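PDB 1J7X: interphotoreceptor retinoid-binding protein from Xenopus laevis, which probably binds retinoids and related hydrophobic ligands and carries them between photoreceptors and the retinal pigment epithelium. Local coordinates for residues I79-I84 with V119-K124; D114-V119 with R148-G153; G204-T209 with T231-I236; M242-F247 with S255-I260. One frame throughout, in Å; residues are numbered along the deposited sequence.

Contact 1: I79-I84 with V119-K124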
loop_
_atom_site.group_PDB
_atom_site.type_symbol
_atom_site.label_atom_id
_atom_site.label_comp_id
_atom_site.label_asym_id
_atom_site.label_seq_id
_atom_site.Cartn_x
_atom_site.Cartn_y
_atom_site.Cartn_z
ATOM N N ILE A 79 -2.897 13.597 9.941
ATOM C CA ILE A 79 -2.862 15.053 9.985
ATOM C C ILE A 79 -3.634 15.633 8.820
ATOM O O ILE A 79 -3.295 15.325 7.697
ATOM C CB ILE A 79 -1.405 15.564 9.899
ATOM C CG1 ILE A 79 -0.528 14.960 11.016
ATOM C CG2 ILE A 79 -1.382 17.097 9.985
ATOM C CD1 ILE A 79 -1.049 15.257 12.383
ATOM N N GLN A 80 -4.641 16.463 9.078
ATOM C CA GLN A 80 -5.471 17.058 8.003
ATOM C C GLN A 80 -4.983 18.451 7.663
ATOM O O GLN A 80 -4.518 19.180 8.541
ATOM C CB GLN A 80 -6.911 17.139 8.443
ATOM C CG GLN A 80 -7.481 15.782 8.660
ATOM C CD GLN A 80 -7.406 14.927 7.421
ATOM O OE1 GLN A 80 -7.944 15.299 6.386
ATOM N NE2 GLN A 80 -6.746 13.781 7.520
ATOM N N ALA A 81 -5.106 18.823 6.398
ATOM C CA ALA A 81 -4.663 20.147 5.952
ATOM C C ALA A 81 -5.353 21.256 6.707
ATOM O O ALA A 81 -4.724 22.272 7.062
ATOM C CB ALA A 81 -4.862 20.325 4.421
ATOM N N GLU A 82 -6.635 21.031 6.977
ATOM C CA GLU A 82 -7.476 22.015 7.669
ATOM C C GLU A 82 -7.099 22.175 9.143
ATOM O O GLU A 82 -7.728 22.985 9.864
ATOM C CB GLU A 82 -8.949 21.638 7.542
ATOM C CG GLU A 82 -9.251 20.179 7.792
ATOM C CD GLU A 82 -10.682 19.829 7.431
ATOM O OE1 GLU A 82 -11.612 20.414 8.079
ATOM O OE2 GLU A 82 -10.869 18.988 6.495
ATOM N N ASN A 83 -6.098 21.416 9.600
ATOM C CA ASN A 83 -5.681 21.486 10.988
ATOM C C ASN A 83 -4.188 21.743 11.153
ATOM O O ASN A 83 -3.653 21.501 12.232
ATOM C CB ASN A 83 -6.037 20.193 11.686
ATOM C CG ASN A 83 -7.532 19.910 11.634
ATOM O OD1 ASN A 83 -8.105 19.702 10.569
ATOM N ND2 ASN A 83 -8.161 19.925 12.782
ATOM N N ILE A 84 -3.543 22.208 10.081
ATOM C CA ILE A 84 -2.129 22.514 10.074
ATOM C C ILE A 84 -1.921 23.938 10.591
ATOM O O ILE A 84 -2.580 24.820 10.104
ATOM C CB ILE A 84 -1.576 22.447 8.648
ATOM C CG1 ILE A 84 -1.836 21.072 8.056
ATOM C CG2 ILE A 84 -0.067 22.687 8.654
ATOM C CD1 ILE A 84 -1.338 20.929 6.630
ATOM N N VAL A 119 -0.879 14.689 0.253
ATOM C CA VAL A 119 0.130 15.537 -0.341
ATOM C C VAL A 119 -0.123 17.055 -0.022
ATOM O O VAL A 119 0.809 17.859 -0.045
ATOM C CB VAL A 119 0.333 15.229 -1.841
ATOM C CG1 VAL A 119 -0.840 15.713 -2.653
ATOM C CG2 VAL A 119 1.670 15.794 -2.335
ATOM N N SER A 120 -1.400 17.410 0.250
ATOM C CA SER A 120 -1.684 18.830 0.527
ATOM C C SER A 120 -1.044 19.262 1.847
ATOM O O SER A 120 -0.678 20.423 2.002
ATOM C CB SER A 120 -3.158 19.103 0.445
ATOM O OG SER A 120 -3.906 18.375 1.409
ATOM N N VAL A 121 -0.924 18.315 2.781
ATOM C CA VAL A 121 -0.320 18.512 4.046
ATOM C C VAL A 121 1.165 18.549 3.918
ATOM O O VAL A 121 1.848 19.461 4.440
ATOM C CB VAL A 121 -0.787 17.490 5.030
ATOM C CG1 VAL A 121 0.010 17.641 6.349
ATOM C CG2 VAL A 121 -2.357 17.617 5.249
ATOM N N ILE A 122 1.731 17.583 3.177
ATOM C CA ILE A 122 3.134 17.530 2.989
ATOM C C ILE A 122 3.648 18.772 2.341
ATOM O O ILE A 122 4.749 19.219 2.650
ATOM C CB ILE A 122 3.661 16.306 2.185
ATOM C CG1 ILE A 122 3.279 15.008 2.879
ATOM C CG2 ILE A 122 5.185 16.357 1.937
ATOM C CD1 ILE A 122 3.942 14.859 4.274
ATOM N N ALA A 123 2.825 19.364 1.475
ATOM C CA ALA A 123 3.222 20.615 0.807
ATOM C C ALA A 123 3.551 21.696 1.838
ATOM O O ALA A 123 4.682 22.262 1.868
ATOM C CB ALA A 123 2.082 21.083 -0.074
ATOM N N LYS A 124 2.634 21.922 2.753
ATOM C CA LYS A 124 2.865 22.922 3.844
ATOM C C LYS A 124 3.984 22.553 4.847
ATOM O O LYS A 124 4.720 23.441 5.324
ATOM C CB LYS A 124 1.572 23.070 4.600
ATOM C CG LYS A 124 0.436 23.689 3.710
ATOM C CD LYS A 124 0.849 25.086 3.121
ATOM C CE LYS A 124 -0.202 25.751 2.157
ATOM N NZ LYS A 124 -0.378 25.023 0.711
#

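Contact 2: D114-V119 with R148-G153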
loop_
_atom_site.group_PDB
_atom_site.type_symbol
_atom_site.label_atom_id
_atom_site.label_comp_id
_atom_site.label_asym_id
_atom_site.label_seq_id
_atom_site.Cartn_x
_atom_site.Cartn_y
_atom_site.Cartn_z
ATOM N N ASP A 114 5.043 7.422 11.436
ATOM C CA ASP A 114 4.004 6.459 11.619
ATOM C C ASP A 114 2.642 6.702 10.869
ATOM O O ASP A 114 1.631 6.037 11.177
ATOM C CB ASP A 114 3.693 6.326 13.059
ATOM C CG ASP A 114 4.839 5.881 13.895
ATOM O OD1 ASP A 114 5.868 5.441 13.406
ATOM O OD2 ASP A 114 4.756 5.998 15.152
ATOM N N GLN A 115 2.656 7.684 9.971
ATOM C CA GLN A 115 1.516 7.941 9.136
ATOM C C GLN A 115 1.994 8.549 7.822
ATOM O O GLN A 115 3.100 8.984 7.780
ATOM C CB GLN A 115 0.561 8.867 9.878
ATOM C CG GLN A 115 1.058 10.190 10.145
ATOM C CD GLN A 115 0.004 11.072 10.751
ATOM O OE1 GLN A 115 -0.216 11.016 12.011
ATOM N NE2 GLN A 115 -0.542 11.978 9.933
ATOM N N PHE A 116 1.143 8.578 6.808
ATOM C CA PHE A 116 1.394 9.213 5.511
ATOM C C PHE A 116 0.233 10.248 5.421
ATOM O O PHE A 116 -0.896 9.916 5.294
ATOM C CB PHE A 116 1.326 8.207 4.380
ATOM C CG PHE A 116 2.631 7.551 4.104
ATOM C CD1 PHE A 116 3.044 6.510 4.877
ATOM C CD2 PHE A 116 3.406 7.961 3.018
ATOM C CE1 PHE A 116 4.270 5.977 4.637
ATOM C CE2 PHE A 116 4.606 7.377 2.742
ATOM C CZ PHE A 116 5.029 6.381 3.544
ATOM N N ALA A 117 0.547 11.494 5.473
ATOM C CA ALA A 117 -0.468 12.522 5.281
ATOM C C ALA A 117 -0.670 12.804 3.778
ATOM O O ALA A 117 0.167 12.450 2.975
ATOM C CB ALA A 117 0.005 13.748 5.948
ATOM N N ASP A 118 -1.785 13.424 3.467
ATOM C CA ASP A 118 -2.132 13.768 2.119
ATOM C C ASP A 118 -1.048 14.740 1.560
ATOM O O ASP A 118 -0.415 15.490 2.321
ATOM C CB ASP A 118 -3.499 14.471 2.068
ATOM C CG ASP A 118 -3.926 14.763 0.659
ATOM O OD1 ASP A 118 -4.350 13.820 -0.045
ATOM O OD2 ASP A 118 -3.732 15.907 0.187
ATOM N N VAL A 119 -0.879 14.689 0.253
ATOM C CA VAL A 119 0.130 15.537 -0.341
ATOM C C VAL A 119 -0.123 17.055 -0.022
ATOM O O VAL A 119 0.809 17.859 -0.045
ATOM C CB VAL A 119 0.333 15.229 -1.841
ATOM C CG1 VAL A 119 -0.840 15.713 -2.653
ATOM C CG2 VAL A 119 1.670 15.794 -2.335
ATOM N N ARG A 148 7.406 0.056 10.758
ATOM C CA ARG A 148 6.746 -0.932 11.601
ATOM C C ARG A 148 5.535 -0.414 12.324
ATOM O O ARG A 148 4.670 -1.220 12.674
ATOM C CB ARG A 148 7.700 -1.576 12.663
ATOM C CG ARG A 148 8.776 -2.435 12.005
ATOM C CD ARG A 148 9.836 -2.899 13.026
ATOM N NE ARG A 148 10.554 -1.789 13.587
ATOM C CZ ARG A 148 11.458 -1.900 14.565
ATOM N NH1 ARG A 148 11.809 -3.118 14.979
ATOM N NH2 ARG A 148 12.089 -0.819 15.016
ATOM N N TYR A 149 5.471 0.887 12.619
ATOM C CA TYR A 149 4.353 1.458 13.318
ATOM C C TYR A 149 3.504 2.353 12.461
ATOM O O TYR A 149 2.705 3.125 12.952
ATOM C CB TYR A 149 4.966 2.276 14.535
ATOM C CG TYR A 149 6.050 1.487 15.249
ATOM C CD1 TYR A 149 5.721 0.491 16.087
ATOM C CD2 TYR A 149 7.407 1.650 14.916
ATOM C CE1 TYR A 149 6.697 -0.296 16.705
ATOM C CE2 TYR A 149 8.389 0.879 15.510
ATOM C CZ TYR A 149 8.025 -0.073 16.447
ATOM O OH TYR A 149 8.993 -0.925 16.976
ATOM N N ASN A 150 3.707 2.264 11.127
ATOM C CA ASN A 150 3.087 3.162 10.190
ATOM C C ASN A 150 1.874 2.557 9.561
ATOM O O ASN A 150 1.907 1.645 8.738
ATOM C CB ASN A 150 4.086 3.651 9.244
ATOM C CG ASN A 150 3.638 4.817 8.381
ATOM O OD1 ASN A 150 2.471 4.945 7.954
ATOM N ND2 ASN A 150 4.575 5.719 8.087
ATOM N N VAL A 151 0.740 3.067 10.041
ATOM C CA VAL A 151 -0.578 2.610 9.616
ATOM C C VAL A 151 -1.082 3.352 8.401
ATOM O O VAL A 151 -2.164 3.149 7.878
ATOM C CB VAL A 151 -1.599 2.802 10.769
ATOM C CG1 VAL A 151 -1.123 1.938 11.932
ATOM C CG2 VAL A 151 -1.821 4.296 11.095
ATOM N N GLY A 152 -0.165 4.031 7.726
ATOM C CA GLY A 152 -0.437 4.661 6.444
ATOM C C GLY A 152 -1.318 5.891 6.496
ATOM O O GLY A 152 -1.072 6.911 7.286
ATOM N N GLY A 153 -2.238 5.892 5.574
ATOM C CA GLY A 153 -3.167 7.029 5.249
ATOM C C GLY A 153 -3.339 7.131 3.773
ATOM O O GLY A 153 -3.250 6.121 3.012
HETATM O O HOH W 1 6.776 3.356 11.869
#

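Contact 3: G204-T209 with T231-I236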
loop_
_atom_site.group_PDB
_atom_site.type_symbol
_atom_site.label_atom_id
_atom_site.label_comp_id
_atom_site.label_asym_id
_atom_site.label_seq_id
_atom_site.Cartn_x
_atom_site.Cartn_y
_atom_site.Cartn_z
ATOM N N GLY A 204 22.578 2.785 0.547
ATOM C CA GLY A 204 21.740 1.685 0.973
ATOM C C GLY A 204 20.516 2.143 1.753
ATOM O O GLY A 204 20.577 3.004 2.597
ATOM N N VAL A 205 19.384 1.545 1.440
ATOM C CA VAL A 205 18.148 1.838 2.069
ATOM C C VAL A 205 17.453 0.526 2.516
ATOM O O VAL A 205 17.339 -0.436 1.722
ATOM C CB VAL A 205 17.197 2.640 1.188
ATOM C CG1 VAL A 205 15.907 2.949 1.985
ATOM C CG2 VAL A 205 17.833 3.952 0.702
ATOM N N TYR A 206 17.094 0.490 3.755
ATOM C CA TYR A 206 16.445 -0.636 4.413
ATOM C C TYR A 206 15.127 -0.242 5.064
ATOM O O TYR A 206 15.105 0.653 5.887
ATOM C CB TYR A 206 17.390 -1.222 5.409
ATOM C CG TYR A 206 18.694 -1.612 4.765
ATOM C CD1 TYR A 206 19.704 -0.677 4.581
ATOM C CD2 TYR A 206 18.895 -2.905 4.241
ATOM C CE1 TYR A 206 20.904 -0.981 3.921
ATOM C CE2 TYR A 206 20.053 -3.239 3.666
ATOM C CZ TYR A 206 21.070 -2.264 3.451
ATOM O OH TYR A 206 22.209 -2.653 2.763
ATOM N N VAL A 207 13.986 -0.839 4.614
ATOM C CA VAL A 207 12.664 -0.507 5.113
ATOM C C VAL A 207 12.150 -1.565 6.017
ATOM O O VAL A 207 12.148 -2.736 5.646
ATOM C CB VAL A 207 11.689 -0.327 3.962
ATOM C CG1 VAL A 207 10.378 0.077 4.472
ATOM C CG2 VAL A 207 12.231 0.727 3.006
ATOM N N LEU A 208 11.825 -1.215 7.237
ATOM C CA LEU A 208 11.345 -2.121 8.255
ATOM C C LEU A 208 9.842 -2.175 8.203
ATOM O O LEU A 208 9.151 -1.138 8.259
ATOM C CB LEU A 208 11.806 -1.704 9.660
ATOM C CG LEU A 208 13.294 -1.403 9.850
ATOM C CD1 LEU A 208 13.542 -1.242 11.348
ATOM C CD2 LEU A 208 14.194 -2.381 9.259
ATOM N N THR A 209 9.270 -3.402 8.205
ATOM C CA THR A 209 7.845 -3.558 8.192
ATOM C C THR A 209 7.315 -4.485 9.263
ATOM O O THR A 209 8.058 -5.343 9.742
ATOM C CB THR A 209 7.367 -4.171 6.814
ATOM O OG1 THR A 209 8.025 -5.463 6.692
ATOM C CG2 THR A 209 7.743 -3.225 5.657
ATOM N N THR A 231 15.900 -2.813 0.462
ATOM C CA THR A 231 15.660 -4.131 1.005
ATOM C C THR A 231 14.561 -3.987 2.074
ATOM O O THR A 231 14.647 -3.113 2.951
ATOM C CB THR A 231 16.926 -4.684 1.608
ATOM O OG1 THR A 231 17.987 -4.761 0.644
ATOM C CG2 THR A 231 16.704 -6.077 2.169
ATOM N N ILE A 232 13.496 -4.810 1.967
ATOM C CA ILE A 232 12.428 -4.773 2.908
ATOM C C ILE A 232 12.694 -5.838 3.985
ATOM O O ILE A 232 12.922 -7.024 3.699
ATOM C CB ILE A 232 11.099 -5.104 2.214
ATOM C CG1 ILE A 232 10.921 -4.266 0.942
ATOM C CG2 ILE A 232 9.926 -4.866 3.071
ATOM C CD1 ILE A 232 11.113 -2.713 1.265
ATOM N N ILE A 233 12.548 -5.458 5.240
ATOM C CA ILE A 233 12.858 -6.349 6.394
ATOM C C ILE A 233 11.760 -6.314 7.430
ATOM O O ILE A 233 11.324 -5.241 7.875
ATOM C CB ILE A 233 14.196 -5.923 7.034
ATOM C CG1 ILE A 233 15.239 -5.860 5.966
ATOM C CG2 ILE A 233 14.555 -6.844 8.248
ATOM C CD1 ILE A 233 16.533 -5.205 6.507
ATOM N N GLY A 234 11.278 -7.524 7.818
ATOM C CA GLY A 234 10.306 -7.569 8.882
ATOM C C GLY A 234 9.201 -8.554 8.576
ATOM O O GLY A 234 9.505 -9.621 8.079
ATOM N N GLU A 235 7.989 -8.204 8.978
ATOM C CA GLU A 235 6.843 -9.081 8.816
ATOM C C GLU A 235 6.082 -8.771 7.507
ATOM O O GLU A 235 6.083 -7.670 6.990
ATOM C CB GLU A 235 5.913 -8.959 9.962
ATOM C CG GLU A 235 6.587 -9.255 11.318
ATOM C CD GLU A 235 5.734 -8.892 12.482
ATOM O OE1 GLU A 235 4.782 -8.048 12.373
ATOM O OE2 GLU A 235 6.072 -9.340 13.628
ATOM N N ILE A 236 5.263 -9.725 7.081
ATOM C CA ILE A 236 4.367 -9.488 5.959
ATOM C C ILE A 236 3.357 -8.445 6.478
ATOM O O ILE A 236 2.892 -8.497 7.644
ATOM C CB ILE A 236 3.610 -10.801 5.586
ATOM C CG1 ILE A 236 4.586 -11.762 5.033
ATOM C CG2 ILE A 236 2.540 -10.539 4.647
ATOM C CD1 ILE A 236 4.080 -13.237 5.060
HETATM O O HOH W 2 19.275 -2.622 -0.206
#

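Contact 4: M242-F247 with S255-I260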
loop_
_atom_site.group_PDB
_atom_site.type_symbol
_atom_site.label_atom_id
_atom_site.label_comp_id
_atom_site.label_asym_id
_atom_site.label_seq_id
_atom_site.Cartn_x
_atom_site.Cartn_y
_atom_site.Cartn_z
HETATM N N MSE A 242 -6.071 0.613 -0.505
HETATM C CA MSE A 242 -7.317 1.302 -0.844
HETATM C C MSE A 242 -7.636 1.041 -2.319
HETATM O O MSE A 242 -7.847 1.975 -3.103
HETATM C CB MSE A 242 -7.147 2.800 -0.583
HETATM C CG MSE A 242 -6.956 3.158 0.815
HETATM SE SE MSE A 242 -7.037 5.048 1.058
HETATM C CE MSE A 242 -8.709 5.292 0.479
ATOM N N HIS A 243 -7.661 -0.236 -2.729
ATOM C CA HIS A 243 -7.952 -0.606 -4.102
ATOM C C HIS A 243 -9.327 -1.249 -4.290
ATOM O O HIS A 243 -9.654 -1.643 -5.390
ATOM C CB HIS A 243 -6.864 -1.556 -4.624
ATOM C CG HIS A 243 -5.493 -0.961 -4.601
ATOM N ND1 HIS A 243 -4.356 -1.730 -4.720
ATOM C CD2 HIS A 243 -5.069 0.319 -4.471
ATOM C CE1 HIS A 243 -3.288 -0.951 -4.735
ATOM N NE2 HIS A 243 -3.687 0.293 -4.533
ATOM N N SER A 244 -10.098 -1.439 -3.313
ATOM C CA SER A 244 -11.414 -2.104 -3.418
ATOM C C SER A 244 -12.541 -1.273 -2.869
ATOM O O SER A 244 -12.333 -0.246 -2.203
ATOM C CB SER A 244 -11.391 -3.409 -2.687
ATOM O OG SER A 244 -10.229 -4.218 -3.018
ATOM N N LYS A 245 -13.760 -1.738 -3.121
ATOM C CA LYS A 245 -14.988 -1.125 -2.569
ATOM C C LYS A 245 -15.891 -2.287 -2.155
ATOM O O LYS A 245 -15.809 -3.407 -2.714
ATOM C CB LYS A 245 -15.657 -0.262 -3.641
ATOM C CG LYS A 245 -14.863 0.999 -3.989
ATOM C CD LYS A 245 -15.660 2.021 -4.836
ATOM C CE LYS A 245 -15.081 3.460 -4.783
ATOM N NZ LYS A 245 -15.945 4.499 -5.517
ATOM N N VAL A 246 -16.713 -2.035 -1.194
ATOM C CA VAL A 246 -17.600 -2.998 -0.681
ATOM C C VAL A 246 -19.005 -2.759 -1.225
ATOM O O VAL A 246 -19.484 -1.611 -1.234
ATOM C CB VAL A 246 -17.617 -3.005 0.807
ATOM C CG1 VAL A 246 -18.510 -4.101 1.356
ATOM C CG2 VAL A 246 -16.158 -3.250 1.331
ATOM N N PHE A 247 -19.676 -3.852 -1.647
ATOM C CA PHE A 247 -21.055 -3.791 -2.168
ATOM C C PHE A 247 -21.955 -4.742 -1.415
ATOM O O PHE A 247 -21.745 -5.922 -1.411
ATOM C CB PHE A 247 -21.058 -4.122 -3.661
ATOM C CG PHE A 247 -20.192 -3.216 -4.502
ATOM C CD1 PHE A 247 -18.830 -3.436 -4.659
ATOM C CD2 PHE A 247 -20.764 -2.180 -5.253
ATOM C CE1 PHE A 247 -18.052 -2.586 -5.363
ATOM C CE2 PHE A 247 -19.959 -1.383 -6.108
ATOM C CZ PHE A 247 -18.608 -1.582 -6.140
ATOM N N SER A 255 -22.107 -9.363 1.884
ATOM C CA SER A 255 -21.616 -8.320 1.021
ATOM C C SER A 255 -20.469 -8.841 0.194
ATOM O O SER A 255 -19.954 -9.999 0.466
ATOM C CB SER A 255 -21.147 -7.143 1.834
ATOM O OG SER A 255 -19.952 -7.537 2.461
ATOM N N VAL A 256 -20.120 -8.082 -0.827
ATOM C CA VAL A 256 -18.948 -8.432 -1.625
ATOM C C VAL A 256 -17.912 -7.299 -1.726
ATOM O O VAL A 256 -18.212 -6.166 -2.018
ATOM C CB VAL A 256 -19.333 -9.013 -3.029
ATOM C CG1 VAL A 256 -19.900 -7.891 -3.900
ATOM C CG2 VAL A 256 -18.121 -9.602 -3.761
ATOM N N THR A 257 -16.623 -7.586 -1.446
ATOM C CA THR A 257 -15.562 -6.640 -1.638
ATOM C C THR A 257 -14.944 -6.914 -2.916
ATOM O O THR A 257 -14.609 -8.081 -3.234
ATOM C CB THR A 257 -14.416 -6.786 -0.553
ATOM O OG1 THR A 257 -14.961 -6.625 0.727
ATOM C CG2 THR A 257 -13.355 -5.693 -0.739
ATOM N N VAL A 258 -14.933 -5.878 -3.718
ATOM C CA VAL A 258 -14.443 -5.958 -5.079
ATOM C C VAL A 258 -13.303 -5.028 -5.404
ATOM O O VAL A 258 -13.389 -3.815 -5.171
ATOM C CB VAL A 258 -15.617 -5.672 -6.081
ATOM C CG1 VAL A 258 -15.122 -5.777 -7.477
ATOM C CG2 VAL A 258 -16.749 -6.616 -5.823
ATOM N N PRO A 259 -12.181 -5.560 -5.908
ATOM C CA PRO A 259 -11.111 -4.660 -6.272
ATOM C C PRO A 259 -11.489 -3.876 -7.487
ATOM O O PRO A 259 -11.865 -4.485 -8.425
ATOM C CB PRO A 259 -9.938 -5.596 -6.542
ATOM C CG PRO A 259 -10.633 -6.886 -6.999
ATOM C CD PRO A 259 -11.793 -6.968 -6.102
ATOM N N ILE A 260 -11.532 -2.554 -7.396
ATOM C CA ILE A 260 -11.889 -1.716 -8.532
ATOM C C ILE A 260 -10.657 -1.155 -9.188
ATOM O O ILE A 260 -10.708 -0.595 -10.259
ATOM C CB ILE A 260 -12.781 -0.569 -8.096
ATOM C CG1 ILE A 260 -11.964 0.376 -7.141
ATOM C CG2 ILE A 260 -14.056 -1.041 -7.372
ATOM C CD1 ILE A 260 -12.698 1.660 -6.792
#

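Contact 1: I79-I84 with V119-K124
Val121 carries this contact: its two methyl branches reach from the first turn of a helix to 79-84, and each branch has its own partners. CG1 meets hydrocarbon, lying 3.6 Å from Ile84 CD1 and 3.9 Å from Ile79 CG2. CG2 presses instead on backbone, 3.2 Å from Ala81 N and 3.5 Å from Ile79 O, which is tight packing of a methyl on a peptide. The torsion sorts the two, CG1 standing opposite the backbone N at chi1 174° while CG2 lies beside that N. Ile79 crosses Val121 at about a right angle. Ile84 comes in more obliquely, its chain drawn straight beyond CG1 (chi2 179°), which carries CD1 on to within 4.1 Å of Lys124 CB. A beta-branched valine suits the helix here, being short, rigid and wide enough to touch several residues of 79-84 at once, and the small Ala81 side chain lets Val121 CG2 come down on the backbone. At the margin, Ala81 CB lies 3.7 Å from Ser120 OG, whose hydrogen bond goes to Asp118 and not across the contact.

No hydrogen bond joins the two segments. The curve of 79-84 is held from within by a 3-10 turn, where Asn83 N donates to Gln80 O over 2.9 Å and Ile84 N to Ala81 O, while the Gln80 side chain bonds back to Ser78. The contact thus lays the loop between strand 64-67 and helix 88-98 against the start of helix 119-137, at the surface of the chain, with Ile79 also resting on Gln115.

Contact 2: D114-V119 with R148-G153
Phe116 N donates to Gly152 O over 2.8 Å, nearly straight at 164°, although the donor stands above the carbonyl plane, 54° out of it. The same oxygen receives the CA-H of Gln115. A second, weaker bond runs from Val151 N to Asp114 O at 3.3 Å, so the two loops are joined mainly through backbone. They follow strands 108-112 and 142-146, neighbours in the mixed sheet, and the first leads on to helix 119-137.

Asn150 shapes the partner loop. With CG opposite its backbone N (chi1 -168°), the amide folds over its own turn, and OD1 accepts Gly152 N at 2.8 Å: an Asx turn. ND2 goes to Phe113 O, so both ends of the amide are used. OD1 also lies in the plane of the Phe116 ring, at its edge, 3.5 Å from Phe116 CD1, a place where the slightly positive ring hydrogens can face an oxygen. Elsewhere the phenylalanine is covered by Phe113 and by alanines of helix 216-226, as a buried aromatic should be.

Glycine suits two positions: the positive phi of Gly152 favours it, and at Gly153 a CB would strike Phe116 O, a buried oxygen with no polar partner in the model.

At the other end Asp114 runs alongside Tyr149, pointing the same way. A water donates to Asp114 OD1 at 2.7 Å and accepts from Tyr149 N at 2.9 Å. The Asp114 charge is thus met by Arg112 and water, that of buried Arg148 by Asp146, while neutral backbone amides bond across the loops and are likely to hold their shape.

Contact 3: G204-T209 with T231-I236
A beta-alpha-beta unit is closed here: strands 204-209 and 231-234, linked through helix 216-226, run side by side and parallel in the mixed sheet, their axes 30° apart. The bonds step from one strand to the other, among them Val207 N to Thr231 O and Ile233 N to Val207 O, the latter 2.8 Å long. Thr209 ends the pairing with three bonds: N to Ile233 O at 2.8 Å, O from Glu235 N at 3.0 Å, and OG1 to Glu235 O, also 3.0 Å. Its hydroxyl sits between the backbone N and the carbonyl carbon (chi1 60°), which puts CG2 beside that N and opposite the carbonyl carbon, 3.8 Å from Ile232 CG2. Threonine fits because one branch is polar and the other apolar. A valine in its place would probably leave Glu235 O without this donor and the strand end less firmly held. Gly234 is required, since a CB there would collide with Thr209 O.

Val207 and Ile232 lie alongside each other, CB to CD1 3.6 Å. On the opposite face Tyr206 CD2 rests 3.7 Å from Thr231 CB, and Ile233 joins them beneath helix 287-296. The Glu235 carboxylate accepts from His211 N and Ala284 N. Backbone pairing thus satisfies the buried peptides and branched hydrocarbon covers the faces; at the C-terminal ends, where the strands pass into loops, a hydroxyl and a carboxylate add their bonds.

Contact 4: M242-F247 with S255-I260
Lys245 and Ile260 pack together at one end of a beta hairpin, in which strand 244-248 pairs antiparallel with strand 254-265. Leaving the backbone, Lys245 CB is 4.1 Å from Ile260 CG2. CG, next along, lies 3.6 Å from Ile260 CD1; CD is again 3.6 Å from that methyl, and so is CE. Extended beyond CG, the lysine therefore lays CG, CD and CE along one methyl group before NZ reaches its hydrogen bond with Gln181. Lysine suits this exposed position, apolar along its length and polar only at the end. Ile260 CG1, which carries that methyl, is 3.5 Å from His243 O, the oxygen that accepts Ile260 N. With an alanine in place of this isoleucine, the lysine stem would probably lose the methyl it lies on and be freer to swing.

On the face of Lys245, Phe247 crosses Val258 at about a right angle, CD1 to CG2 4.0 Å, and both rest on Ile14 of helix 2-18. The ring turns its edge to Val256 O, which lies in its plane. The other face carries Val246 and Thr257, where CG2 of the valine meets OG1 of the threonine at 3.6 Å. Pro259, lacking an N-H, costs the hairpin nothing, for it faces Ser244 in a non-hydrogen-bonded pair. Between that pair and Val246-Thr257, the Lys245-Val258 pair is hydrogen-bonded both ways, and Val258 N points at Lys245 O over 2.8 Å with an N-H...O angle of 177°.

Contact 3 is the buried core of the set, contacts 2 and 4 are partly buried, and contact 1 lies on the surface, its centre about 20 Å from the centre of the chain. Chemistry differs accordingly: contact 1 relies on methyl packing without a single cross bond, contact 2 mixes backbone bonds with glycines and a water, and contacts 3 and 4 are regular pairing, parallel in one sheet and antiparallel in another, on opposite sides of the centre. Contacts 1 and 2 share Val119 and also meet where Ala117 packs near Ile79 and Ile122. Contact 2 reaches contact 3 where Arg148 packs on Leu208 and Thr209. Strand 231-234 of contact 3 is followed in the chain by strand 244-248 of contact 4.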